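Tryptophan halogenase (Shewanella frigidimarina, PDB 2PYX) probably acts as a flavin-dependent tryptophan halogenase, an FAD-binding protein of the monooxygenase type. Local coordinates at residues A[197-202]-A[213-218]; A[47-52]-A[191-196]; A[8-13]-A[222-227]. All coordinates share one frame; numbering follows the deposited sequence.

Interaction 1: residues A[197-202]-A[213-218]; sequences HVSQII and ITKQNG
The carbonyl oxygen of Ile213 is gripped by two successive amides of the facing strand. Ser199 N reaches Ile213 O at 2.7 Å, nearly in line with the C=O, and Gln200 N takes a lone pair of the same oxygen at 3.1 Å. Two residues facing one make this a classic beta bulge in the antiparallel hairpin of strands 198-203 and 209-214. Beyond it the pairing resumes, with Ile213 N bonded to Gln200 O; on the other side Lys215 N closes on His197 O at 2.9 Å.

Gln200 and Ile213 run alongside each other, and the amide oxygen OE1 of Gln200 rests 3.4 Å from Ile213 CD1. Ile202 comes across the same isoleucine, CG1 against CG1 at 3.8 Å. Where the strand turns away, Thr214 OG1 sits between its own backbone N and carbonyl carbon (chi1 67°). From there it accepts from Asn217 N in an ST motif and donates to Gly218 O at 2.8 Å. Val198, predicted to belong to the FAD-binding site, lies at the start of the bulged strand.

Four backbone bonds carry the contact and no salt bridge joins the two segments, so the pairing probably owes little to charge.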
loop_
_atom_site.group_PDB
_atom_site.type_symbol
_atom_site.label_atom_id
_atom_site.label_comp_id
_atom_site.label_asym_id
_atom_site.label_seq_id
_atom_site.Cartn_x
_atom_site.Cartn_y
_atom_site.Cartn_z
ATOM N N HIS A 197 -22.251 -17.309 8.513
ATOM C CA HIS A 197 -22.828 -16.432 7.491
ATOM C C HIS A 197 -23.833 -15.469 8.076
ATOM O O HIS A 197 -24.475 -15.766 9.094
ATOM C CB HIS A 197 -23.540 -17.261 6.425
ATOM C CG HIS A 197 -22.683 -18.325 5.833
ATOM N ND1 HIS A 197 -22.567 -19.579 6.390
ATOM C CD2 HIS A 197 -21.877 -18.317 4.744
ATOM C CE1 HIS A 197 -21.743 -20.307 5.657
ATOM N NE2 HIS A 197 -21.311 -19.564 4.655
ATOM N N VAL A 198 -23.994 -14.326 7.420
ATOM C CA VAL A 198 -25.015 -13.347 7.788
ATOM C C VAL A 198 -26.195 -13.565 6.857
ATOM O O VAL A 198 -26.071 -13.450 5.629
ATOM C CB VAL A 198 -24.497 -11.914 7.674
ATOM C CG1 VAL A 198 -25.587 -10.904 7.953
ATOM C CG2 VAL A 198 -23.315 -11.729 8.646
ATOM N N SER A 199 -27.338 -13.885 7.449
ATOM C CA SER A 199 -28.537 -14.169 6.670
ATOM C C SER A 199 -29.393 -12.934 6.434
ATOM O O SER A 199 -30.021 -12.804 5.380
ATOM C CB SER A 199 -29.369 -15.241 7.366
ATOM O OG SER A 199 -28.670 -16.474 7.399
ATOM N N GLN A 200 -29.482 -12.060 7.427
ATOM C CA GLN A 200 -30.207 -10.797 7.274
ATOM C C GLN A 200 -29.451 -9.671 7.913
ATOM O O GLN A 200 -28.797 -9.869 8.938
ATOM C CB GLN A 200 -31.561 -10.819 7.966
ATOM C CG GLN A 200 -32.537 -11.814 7.431
ATOM C CD GLN A 200 -33.776 -11.848 8.267
ATOM O OE1 GLN A 200 -34.007 -12.815 9.017
ATOM N NE2 GLN A 200 -34.576 -10.805 8.182
ATOM N N ILE A 201 -29.597 -8.485 7.335
ATOM C CA ILE A 201 -29.121 -7.247 7.910
ATOM C C ILE A 201 -30.366 -6.432 8.244
ATOM O O ILE A 201 -31.169 -6.100 7.347
ATOM C CB ILE A 201 -28.249 -6.453 6.890
ATOM C CG1 ILE A 201 -27.190 -7.380 6.292
ATOM C CG2 ILE A 201 -27.675 -5.182 7.522
ATOM C CD1 ILE A 201 -26.487 -6.814 5.070
ATOM N N ILE A 202 -30.525 -6.099 9.519
ATOM C CA ILE A 202 -31.727 -5.427 10.017
ATOM C C ILE A 202 -31.439 -3.979 10.359
ATOM O O ILE A 202 -30.491 -3.689 11.116
ATOM C CB ILE A 202 -32.240 -6.110 11.315
ATOM C CG1 ILE A 202 -32.307 -7.617 11.137
ATOM C CG2 ILE A 202 -33.565 -5.518 11.768
ATOM C CD1 ILE A 202 -33.145 -8.041 10.031
ATOM N N ILE A 213 -28.660 -11.017 11.605
ATOM C CA ILE A 213 -29.174 -12.317 11.946
ATOM C C ILE A 213 -28.283 -13.303 11.230
ATOM O O ILE A 213 -28.189 -13.295 9.994
ATOM C CB ILE A 213 -30.661 -12.487 11.583
ATOM C CG1 ILE A 213 -31.455 -11.263 12.024
ATOM C CG2 ILE A 213 -31.153 -13.710 12.279
ATOM C CD1 ILE A 213 -32.946 -11.428 11.986
ATOM N N THR A 214 -27.541 -14.072 12.020
ATOM C CA THR A 214 -26.609 -15.051 11.500
ATOM C C THR A 214 -27.333 -16.346 11.192
ATOM O O THR A 214 -28.473 -16.552 11.630
ATOM C CB THR A 214 -25.396 -15.342 12.435
ATOM O OG1 THR A 214 -25.813 -15.999 13.644
ATOM C CG2 THR A 214 -24.655 -14.027 12.768
ATOM N N LYS A 215 -26.675 -17.192 10.406
ATOM C CA LYS A 215 -27.280 -18.459 10.004
ATOM C C LYS A 215 -27.406 -19.444 11.183
ATOM O O LYS A 215 -28.424 -20.150 11.293
ATOM C CB LYS A 215 -26.479 -19.075 8.864
ATOM C CG LYS A 215 -27.130 -20.302 8.269
ATOM C CD LYS A 215 -26.570 -20.622 6.907
ATOM C CE LYS A 215 -27.368 -21.751 6.274
ATOM N NZ LYS A 215 -26.865 -22.113 4.911
ATOM N N GLN A 216 -26.415 -19.478 12.074
ATOM C CA GLN A 216 -26.441 -20.378 13.229
ATOM C C GLN A 216 -25.925 -19.850 14.575
ATOM O O GLN A 216 -25.718 -20.632 15.505
ATOM C CB GLN A 216 -25.686 -21.664 12.880
ATOM C CG GLN A 216 -24.204 -21.533 12.701
ATOM C CD GLN A 216 -23.567 -22.849 12.269
ATOM O OE1 GLN A 216 -22.388 -23.112 12.557
ATOM N NE2 GLN A 216 -24.341 -23.682 11.570
ATOM N N ASN A 217 -25.727 -18.537 14.703
ATOM C CA ASN A 217 -25.282 -17.938 15.972
ATOM C C ASN A 217 -26.273 -16.905 16.502
ATOM O O ASN A 217 -25.936 -16.036 17.328
ATOM C CB ASN A 217 -23.883 -17.313 15.808
ATOM C CG ASN A 217 -22.771 -18.349 15.830
ATOM O OD1 ASN A 217 -22.216 -18.655 16.891
ATOM N ND2 ASN A 217 -22.456 -18.912 14.666
ATOM N N GLY A 218 -27.505 -16.971 16.023
ATOM C CA GLY A 218 -28.536 -16.048 16.466
ATOM C C GLY A 218 -28.309 -14.622 15.984
ATOM O O GLY A 218 -27.642 -14.389 14.959
#

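Interaction 2: residues A[47-52]-A[191-196]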
loop_
_atom_site.group_PDB
_atom_site.type_symbol
_atom_site.label_atom_id
_atom_site.label_comp_id
_atom_site.label_asym_id
_atom_site.label_seq_id
_atom_site.Cartn_x
_atom_site.Cartn_y
_atom_site.Cartn_z
ATOM N N LEU A 47 -15.950 -10.052 15.500
ATOM C CA LEU A 47 -15.636 -10.234 14.113
ATOM C C LEU A 47 -16.345 -11.476 13.607
ATOM O O LEU A 47 -16.118 -12.567 14.150
ATOM C CB LEU A 47 -14.119 -10.287 13.867
ATOM C CG LEU A 47 -13.668 -10.239 12.385
ATOM C CD1 LEU A 47 -12.290 -9.625 12.270
ATOM C CD2 LEU A 47 -13.633 -11.616 11.771
ATOM N N ILE A 48 -17.190 -11.312 12.591
ATOM C CA ILE A 48 -17.932 -12.424 11.968
ATOM C C ILE A 48 -17.235 -12.703 10.648
ATOM O O ILE A 48 -17.210 -11.854 9.746
ATOM C CB ILE A 48 -19.412 -12.083 11.714
ATOM C CG1 ILE A 48 -20.112 -11.689 13.013
ATOM C CG2 ILE A 48 -20.100 -13.303 11.041
ATOM C CD1 ILE A 48 -21.487 -11.073 12.834
ATOM N N GLU A 49 -16.692 -13.913 10.540
ATOM C CA GLU A 49 -15.924 -14.369 9.386
ATOM C C GLU A 49 -16.683 -15.500 8.677
ATOM O O GLU A 49 -17.147 -16.426 9.336
ATOM C CB GLU A 49 -14.549 -14.850 9.881
ATOM C CG GLU A 49 -13.620 -15.199 8.780
ATOM C CD GLU A 49 -12.210 -15.485 9.205
ATOM O OE1 GLU A 49 -11.930 -15.553 10.410
ATOM O OE2 GLU A 49 -11.370 -15.646 8.292
ATOM N N SER A 50 -16.761 -15.420 7.353
ATOM C CA SER A 50 -17.375 -16.476 6.548
ATOM C C SER A 50 -16.616 -17.780 6.741
ATOM O O SER A 50 -15.385 -17.778 6.773
ATOM C CB SER A 50 -17.326 -16.112 5.065
ATOM O OG SER A 50 -17.906 -17.145 4.292
ATOM N N PRO A 51 -17.336 -18.908 6.871
ATOM C CA PRO A 51 -16.630 -20.186 6.895
ATOM C C PRO A 51 -16.140 -20.647 5.502
ATOM O O PRO A 51 -15.443 -21.648 5.406
ATOM C CB PRO A 51 -17.684 -21.147 7.450
ATOM C CG PRO A 51 -18.955 -20.584 6.981
ATOM C CD PRO A 51 -18.790 -19.087 7.030
ATOM N N ASP A 52 -16.491 -19.914 4.445
ATOM C CA ASP A 52 -16.050 -20.239 3.089
ATOM C C ASP A 52 -14.549 -20.030 2.915
ATOM O O ASP A 52 -13.988 -19.074 3.448
ATOM C CB ASP A 52 -16.776 -19.362 2.073
ATOM C CG ASP A 52 -18.281 -19.508 2.144
ATOM O OD1 ASP A 52 -18.764 -20.588 2.559
ATOM O OD2 ASP A 52 -18.978 -18.531 1.785
ATOM N N VAL A 191 -10.924 -9.935 21.350
ATOM C CA VAL A 191 -11.868 -9.894 20.242
ATOM C C VAL A 191 -12.645 -11.220 20.168
ATOM O O VAL A 191 -12.052 -12.312 20.244
ATOM C CB VAL A 191 -11.143 -9.572 18.931
ATOM C CG1 VAL A 191 -12.102 -9.594 17.746
ATOM C CG2 VAL A 191 -10.504 -8.183 19.075
ATOM N N THR A 192 -13.962 -11.111 20.063
ATOM C CA THR A 192 -14.832 -12.282 19.881
ATOM C C THR A 192 -14.897 -12.642 18.412
ATOM O O THR A 192 -15.139 -11.779 17.565
ATOM C CB THR A 192 -16.210 -12.010 20.419
ATOM O OG1 THR A 192 -16.123 -11.724 21.829
ATOM C CG2 THR A 192 -17.133 -13.223 20.182
ATOM N N HIS A 193 -14.668 -13.922 18.104
ATOM C CA HIS A 193 -14.603 -14.415 16.736
ATOM C C HIS A 193 -15.805 -15.336 16.502
ATOM O O HIS A 193 -16.015 -16.299 17.254
ATOM C CB HIS A 193 -13.295 -15.175 16.574
ATOM C CG HIS A 193 -12.957 -15.574 15.176
ATOM N ND1 HIS A 193 -11.940 -16.456 14.879
ATOM C CD2 HIS A 193 -13.463 -15.168 13.987
ATOM C CE1 HIS A 193 -11.838 -16.577 13.569
ATOM N NE2 HIS A 193 -12.768 -15.824 13.002
ATOM N N ILE A 194 -16.581 -15.049 15.471
ATOM C CA ILE A 194 -17.709 -15.923 15.076
ATOM C C ILE A 194 -17.443 -16.348 13.659
ATOM O O ILE A 194 -17.192 -15.504 12.796
ATOM C CB ILE A 194 -19.064 -15.214 15.141
ATOM C CG1 ILE A 194 -19.377 -14.786 16.562
ATOM C CG2 ILE A 194 -20.172 -16.129 14.582
ATOM C CD1 ILE A 194 -20.606 -13.910 16.662
ATOM N N ARG A 195 -17.453 -17.665 13.405
ATOM C CA ARG A 195 -17.321 -18.195 12.053
ATOM C C ARG A 195 -18.697 -18.592 11.544
ATOM O O ARG A 195 -19.195 -19.668 11.913
ATOM C CB ARG A 195 -16.433 -19.441 12.048
ATOM C CG ARG A 195 -14.960 -19.211 12.342
ATOM C CD ARG A 195 -14.332 -18.287 11.320
ATOM N NE ARG A 195 -13.048 -18.798 10.831
ATOM C CZ ARG A 195 -12.800 -19.186 9.582
ATOM N NH1 ARG A 195 -13.738 -19.121 8.641
ATOM N NH2 ARG A 195 -11.592 -19.630 9.268
ATOM N N ASP A 196 -19.314 -17.751 10.720
ATOM C CA ASP A 196 -20.703 -17.965 10.269
ATOM C C ASP A 196 -21.095 -17.045 9.121
ATOM O O ASP A 196 -20.363 -16.102 8.795
ATOM C CB ASP A 196 -21.643 -17.706 11.456
ATOM C CG ASP A 196 -23.009 -18.395 11.311
ATOM O OD1 ASP A 196 -23.257 -19.045 10.269
ATOM O OD2 ASP A 196 -23.798 -18.278 12.272
#
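Four backbone hydrogen bonds join Leu47-Glu49 to the strand beside it in parallel register. Leu47 N bonds to Thr192 O and Ile194 N to Leu47 O, then Glu49 N to Ile194 O, each at 2.8 Å and nearly straight. The last, Asp196 N to Glu49 O, is more bent (141° at the hydrogen), where the pairing runs out into loop.

Charged and polar side chains gather on the face that carries Leu47, Glu49, His193 and Arg195. Glu49 is extended, with CG anti to the backbone N (chi1 -174°), which carries its carboxylate to both neighbours. At 2.7 Å, His193 NE2 donates to Glu49 OE1, which accepts on its anti lone pair, away from OE2. In one of two modelled conformers, and so less certainly, the Arg195 guanidinium lies flat against the same carboxylate, planes 15° apart, with Glu49 CD over its centre. The 3.5 Å salt bridge from Glu49 OE1 to Arg195 NE is therefore one of charge alone, since no N-H points at the oxygen.

This is the edge of the Rossmann-type sheet, where 192-195 is an outermost strand. Trp20 of helix 16-31 covers this face and meets the His193 ring edge-to-face.

Of the apolar contacts, one lies on the reverse face, Ile48 CG1 4.2 Å from Ile194 CB. Ile48 CG2, 3.6 Å from Asp196 O, and Pro51 CD pack instead on the Asp196 carbonyl.

Interaction 3: residues A[8-13]-A[222-227]; sequences TEIIIV and GQLFID
Gln223 and Glu9 both start with CG anti to the carbonyl carbon (chi1 -67° and -55°), but then part company. The glutamine runs on extended and carries its amide along the start of the neighbouring strand, whereas the glutamate bends at chi2 and takes its carboxylate away from it. The strands they introduce, 9-13 and 224-227, are parallel neighbours at the centre of the Rossmann-type sheet. Strand 9-13 leads into the glycine-rich turn predicted to bind FAD.

Gln223 OE1 receives two consecutive amides, Thr8 N and Glu9 N, each at 2.9 Å. The Thr8 donor stands well above the amide carbonyl plane, while that of Glu9 is tilted only modestly from it. Gln223 NE2 donates to Pro6 O, so both ends of the amide are held and its rotation is probably fixed. In return Glu9 O accepts a 2.8 Å bond from Gln223 N and a weak one from Leu224 N. Regular parallel pairing follows: Ile11 N to Leu224 O, Ile226 N to Ile11 O, and Val13 N to Ile226 O.

Most of the paired side chains pack on each other, on both faces. On one, Ile10 CD1 lies against Leu224 CB at 3.8 Å, and Ile12 and Ile226 run alongside each other. On the other, Phe225 lies beside Ile11, its CD2 and CE2 atoms close to Ile11 CB, and Leu212 of strand 209-214 packs on both. Asp227, at the end of its strand, turns its carboxylate to Thr229 and to the backbone amides of Leu235 and Leu236. Gly222 passes close to Ile11, its CA 3.9 Å from Ile11 CG1.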
loop_
_atom_site.group_PDB
_atom_site.type_symbol
_atom_site.label_atom_id
_atom_site.label_comp_id
_atom_site.label_asym_id
_atom_site.label_seq_id
_atom_site.Cartn_x
_atom_site.Cartn_y
_atom_site.Cartn_z
ATOM N N THR A 8 -20.025 1.502 21.801
ATOM C CA THR A 8 -19.143 0.472 22.353
ATOM C C THR A 8 -19.289 -0.871 21.661
ATOM O O THR A 8 -18.389 -1.702 21.766
ATOM C CB THR A 8 -19.375 0.274 23.864
ATOM O OG1 THR A 8 -20.684 -0.257 24.084
ATOM C CG2 THR A 8 -19.216 1.578 24.651
ATOM N N GLU A 9 -20.407 -1.115 20.977
ATOM C CA GLU A 9 -20.647 -2.421 20.379
ATOM C C GLU A 9 -20.279 -2.385 18.922
ATOM O O GLU A 9 -21.023 -1.834 18.107
ATOM C CB GLU A 9 -22.110 -2.823 20.532
ATOM C CG GLU A 9 -22.608 -2.785 21.990
ATOM C CD GLU A 9 -21.815 -3.710 22.884
ATOM O OE1 GLU A 9 -21.758 -4.909 22.550
ATOM O OE2 GLU A 9 -21.203 -3.224 23.881
ATOM N N ILE A 10 -19.144 -2.996 18.589
ATOM C CA ILE A 10 -18.550 -2.864 17.262
ATOM C C ILE A 10 -18.516 -4.229 16.611
ATOM O O ILE A 10 -17.941 -5.162 17.176
ATOM C CB ILE A 10 -17.088 -2.384 17.350
ATOM C CG1 ILE A 10 -16.947 -1.193 18.296
ATOM C CG2 ILE A 10 -16.593 -2.025 15.946
ATOM C CD1 ILE A 10 -17.757 -0.015 17.921
ATOM N N ILE A 11 -19.139 -4.339 15.430
ATOM C CA ILE A 11 -19.235 -5.552 14.675
ATOM C C ILE A 11 -18.487 -5.414 13.361
ATOM O O ILE A 11 -18.822 -4.527 12.534
ATOM C CB ILE A 11 -20.710 -5.952 14.390
ATOM C CG1 ILE A 11 -21.563 -5.925 15.669
ATOM C CG2 ILE A 11 -20.759 -7.282 13.690
ATOM C CD1 ILE A 11 -21.087 -6.836 16.706
ATOM N N ILE A 12 -17.479 -6.255 13.164
ATOM C CA ILE A 12 -16.682 -6.321 11.939
ATOM C C ILE A 12 -17.147 -7.500 11.117
ATOM O O ILE A 12 -17.155 -8.634 11.599
ATOM C CB ILE A 12 -15.185 -6.465 12.271
ATOM C CG1 ILE A 12 -14.717 -5.308 13.172
ATOM C CG2 ILE A 12 -14.397 -6.611 11.000
ATOM C CD1 ILE A 12 -13.388 -5.581 13.820
ATOM N N VAL A 13 -17.541 -7.237 9.877
ATOM C CA VAL A 13 -18.107 -8.257 9.027
ATOM C C VAL A 13 -17.060 -8.588 7.981
ATOM O O VAL A 13 -16.817 -7.789 7.044
ATOM C CB VAL A 13 -19.431 -7.801 8.387
ATOM C CG1 VAL A 13 -20.052 -8.947 7.603
ATOM C CG2 VAL A 13 -20.402 -7.343 9.474
ATOM N N GLY A 222 -25.290 -4.529 17.265
ATOM C CA GLY A 222 -24.183 -3.606 17.418
ATOM C C GLY A 222 -24.580 -2.195 17.060
ATOM O O GLY A 222 -25.710 -1.940 16.592
ATOM N N GLN A 223 -23.623 -1.286 17.258
ATOM C CA GLN A 223 -23.826 0.139 17.078
ATOM C C GLN A 223 -23.047 0.703 15.886
ATOM O O GLN A 223 -23.405 1.763 15.356
ATOM C CB GLN A 223 -23.403 0.885 18.326
ATOM C CG GLN A 223 -24.286 0.617 19.554
ATOM C CD GLN A 223 -23.662 1.191 20.755
ATOM O OE1 GLN A 223 -22.712 0.636 21.314
ATOM N NE2 GLN A 223 -24.165 2.339 21.171
ATOM N N LEU A 224 -21.973 0.014 15.511
ATOM C CA LEU A 224 -21.122 0.442 14.428
ATOM C C LEU A 224 -20.709 -0.831 13.727
ATOM O O LEU A 224 -20.275 -1.792 14.379
ATOM C CB LEU A 224 -19.898 1.161 14.972
ATOM C CG LEU A 224 -19.019 1.791 13.909
ATOM C CD1 LEU A 224 -19.675 2.929 13.164
ATOM C CD2 LEU A 224 -17.746 2.266 14.579
ATOM N N PHE A 225 -20.882 -0.862 12.408
ATOM C CA PHE A 225 -20.616 -2.031 11.598
ATOM C C PHE A 225 -19.486 -1.743 10.614
ATOM O O PHE A 225 -19.540 -0.720 9.916
ATOM C CB PHE A 225 -21.887 -2.429 10.863
ATOM C CG PHE A 225 -22.928 -2.941 11.783
ATOM C CD1 PHE A 225 -23.746 -2.076 12.485
ATOM C CD2 PHE A 225 -23.026 -4.323 12.025
ATOM C CE1 PHE A 225 -24.692 -2.578 13.416
ATOM C CE2 PHE A 225 -23.981 -4.793 12.956
ATOM C CZ PHE A 225 -24.780 -3.945 13.622
ATOM N N ILE A 226 -18.492 -2.629 10.548
ATOM C CA ILE A 226 -17.365 -2.408 9.676
ATOM C C ILE A 226 -17.506 -3.388 8.545
ATOM O O ILE A 226 -17.534 -4.611 8.777
ATOM C CB ILE A 226 -16.025 -2.639 10.383
ATOM C CG1 ILE A 226 -15.953 -1.982 11.749
ATOM C CG2 ILE A 226 -14.887 -2.211 9.464
ATOM C CD1 ILE A 226 -16.236 -0.552 11.776
ATOM N N ASP A 227 -17.588 -2.888 7.314
ATOM C CA ASP A 227 -17.713 -3.754 6.166
ATOM C C ASP A 227 -16.316 -4.151 5.675
ATOM O O ASP A 227 -15.629 -3.348 5.043
ATOM C CB ASP A 227 -18.491 -3.059 5.048
ATOM C CG ASP A 227 -18.815 -3.983 3.893
ATOM O OD1 ASP A 227 -18.230 -5.062 3.815
ATOM O OD2 ASP A 227 -19.628 -3.598 3.031
#

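How the interactions relate
Interactions 2 and 3 belong to one sheet: strands 44-49 and 9-13 are neighbours in it, joined by a 2.9 Å approach of Ile48 N to Ile12 O. In buried interaction 3 the strand side chains are mostly aliphatic, with one phenylalanine, apart from the polar residues at its ends; interaction 2, at the sheet's edge, is partly buried and carries a histidine, a glutamate and an arginine on one face. Interaction 1 is a bulged surface hairpin of a separate small antiparallel sheet; the other two are parallel, interaction 3 irregular at its start. The hairpin follows strand 192-195, and Asp196 ties it down, its OD2 2.8 Å from Asn217 ND2 and 2.9 Å from Gln216 N.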